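Local structure of extracellular subtilisin-like serine proteinase (Vibrio sp. PA-44, 1SH7) at residues A[268-271]-A[272-276]. The protein probably cleaves peptide bonds as a secreted, cold-adapted, calcium-binding serine endopeptidase of the subtilisin family. Sequence-based numbering, arbitrary orientation.
Sequences LLYS and LADSG
Tyr270 reaches round the turn and hydrogen-bonds Asp274, four residues on. From CB, the chain leaves with CG anti to the backbone N (chi1 -177°), which lays one ring face against Leu272. Tyr270 CD2 lies 3.5 Å from Leu272 O. Tyr270 CE2 packs against Leu272 CB at 3.6 Å. Tyr270 CZ is 3.7 Å from Leu272 CB, and Tyr270 OH has Leu272 CD1 3.6 Å away. The Leu272 side chain runs at a slant across the ring, and its backbone N also sits over that face. At the tip, Tyr270 OH donates to Asp274 OD1 over 2.8 Å. The acceptor lies in the ring plane, at the edge, and uses its syn lone pair. The carboxylate stands almost upright to the ring, the two planes 87° apart. Asp274 OD2 forms a salt bridge with Arg14, which also makes a cation-pi contact with Tyr270, so one arginine ties both residues to the N-terminal region. The loop follows strand 267-268, near the calcium site that includes Asp12 and Gln13. A weak hydrogen bond from Asp274 N to Leu272 O closes the inverse gamma turn at Ala273. The tyrosine-aspartate bond spans this turn from outside, near the C-terminus of the modelled chain, in a subtilisin-like protease.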
ATOM      1  N   LEU A 268      -0.014   6.635  12.801  1.00 10.31           N
ATOM      2  CA  LEU A 268      -1.105   6.342  11.908  1.00 10.36           C
ATOM      3  C   LEU A 268      -0.987   7.220  10.646  1.00 10.52           C
ATOM      4  O   LEU A 268      -0.709   8.438  10.714  1.00 10.83           O
ATOM      5  CB  LEU A 268      -2.431   6.621  12.625  1.00 10.94           C
ATOM      6  CG  LEU A 268      -3.737   6.389  11.870  1.00 11.82           C
ATOM      7  CD1 LEU A 268      -3.903   4.926  11.585  1.00 12.13           C
ATOM      8  CD2 LEU A 268      -4.934   6.959  12.630  1.00 12.32           C
ATOM      9  N   LEU A 269      -1.244   6.612   9.502  1.00  9.46           N
ATOM     10  CA  LEU A 269      -1.127   7.292   8.201  1.00  9.68           C
ATOM     11  C   LEU A 269      -1.930   8.559   8.134  1.00  9.64           C
ATOM     12  O   LEU A 269      -3.081   8.597   8.563  1.00  9.48           O
ATOM     13  CB  LEU A 269      -1.643   6.358   7.122  1.00  9.53           C
ATOM     14  CG  LEU A 269      -1.136   6.300   5.683  1.00 12.50           C
ATOM     15  CD1 LEU A 269      -2.234   6.076   4.677  1.00  9.24           C
ATOM     16  CD2 LEU A 269      -0.097   7.306   5.229  1.00 12.93           C
ATOM     17  N   TYR A 270      -1.303   9.594   7.570  1.00  9.36           N
ATOM     18  CA  TYR A 270      -1.885  10.899   7.347  1.00  9.56           C
ATOM     19  C   TYR A 270      -1.486  11.348   5.949  1.00  9.92           C
ATOM     20  O   TYR A 270      -0.330  11.262   5.580  1.00  8.81           O
ATOM     21  CB  TYR A 270      -1.379  11.886   8.401  1.00 10.00           C
ATOM     22  CG  TYR A 270      -1.948  13.277   8.357  1.00 10.80           C
ATOM     23  CD1 TYR A 270      -3.244  13.549   8.798  1.00 11.19           C
ATOM     24  CD2 TYR A 270      -1.157  14.358   7.934  1.00 10.15           C
ATOM     25  CE1 TYR A 270      -3.740  14.864   8.813  1.00 12.46           C
ATOM     26  CE2 TYR A 270      -1.644  15.642   7.941  1.00 12.66           C
ATOM     27  CZ  TYR A 270      -2.953  15.895   8.390  1.00 13.10           C
ATOM     28  OH  TYR A 270      -3.423  17.192   8.400  1.00 15.52           O
ATOM     29  N   SER A 271      -2.461  11.832   5.191  1.00 10.69           N
ATOM     30  CA  SER A 271      -2.327  11.969   3.745  1.00 10.48           C
ATOM     31  C   SER A 271      -1.907  13.378   3.299  1.00 11.87           C
ATOM     32  O   SER A 271      -1.598  13.573   2.123  1.00  9.91           O
ATOM     33  CB  SER A 271      -3.661  11.642   3.083  1.00 10.95           C
ATOM     34  OG  SER A 271      -4.659  12.610   3.415  1.00  8.61           O
ATOM     35  N   LEU A 272      -1.938  14.324   4.235  1.00 12.57           N
ATOM     36  CA  LEU A 272      -1.822  15.742   3.947  1.00 13.58           C
ATOM     37  C   LEU A 272      -0.441  16.289   4.286  1.00 14.56           C
ATOM     38  O   LEU A 272       0.287  15.702   5.079  1.00 14.31           O
ATOM     39  CB  LEU A 272      -2.892  16.508   4.726  1.00 14.06           C
ATOM     40  CG  LEU A 272      -4.359  16.112   4.499  1.00 14.39           C
ATOM     41  CD1 LEU A 272      -5.326  16.990   5.339  1.00 13.78           C
ATOM     42  CD2 LEU A 272      -4.668  16.216   3.005  1.00 18.41           C
ATOM     43  N   ALA A 273      -0.102  17.435   3.704  1.00 15.89           N
ATOM     44  CA  ALA A 273       1.257  17.956   3.771  1.00 17.37           C
ATOM     45  C   ALA A 273       1.506  18.839   4.992  1.00 18.91           C
ATOM     46  O   ALA A 273       1.758  20.035   4.840  1.00 19.35           O
ATOM     47  CB  ALA A 273       1.585  18.742   2.480  1.00 17.59           C
ATOM     48  N   ASP A 274       1.471  18.262   6.187  1.00 19.78           N
ATOM     49  CA  ASP A 274       1.859  18.971   7.402  1.00 21.32           C
ATOM     50  C   ASP A 274       2.313  17.989   8.507  1.00 22.74           C
ATOM     51  O   ASP A 274       1.971  16.815   8.449  1.00 21.21           O
ATOM     52  CB  ASP A 274       0.749  19.940   7.839  1.00 21.82           C
ATOM     53  CG  ASP A 274      -0.497  19.241   8.340  1.00 21.58           C
ATOM     54  OD1 ASP A 274      -1.396  18.887   7.524  1.00 17.89           O
ATOM     55  OD2 ASP A 274      -0.653  19.015   9.561  1.00 21.48           O
ATOM     56  N   SER A 275       3.112  18.446   9.485  1.00 24.05           N
ATOM     57  CA  SER A 275       3.786  17.497  10.406  1.00 26.04           C
ATOM     58  C   SER A 275       3.030  17.100  11.695  0.80 27.59           C
ATOM     59  O   SER A 275       2.528  17.952  12.432  0.80 27.36           O
ATOM     60  CB  SER A 275       5.224  17.919  10.791  1.00 26.30           C
ATOM     61  OG  SER A 275       5.608  19.206  10.355  1.00 27.44           O
ATOM     62  N   GLY A 276       3.018  15.787  11.973  1.00 29.01           N
ATOM     63  CA  GLY A 276       2.287  15.221  13.090  1.00 30.05           C
ATOM     64  C   GLY A 276       2.902  15.344  14.475  1.00 31.11           C
ATOM     65  O   GLY A 276       2.306  14.869  15.447  1.00 31.45           O
TER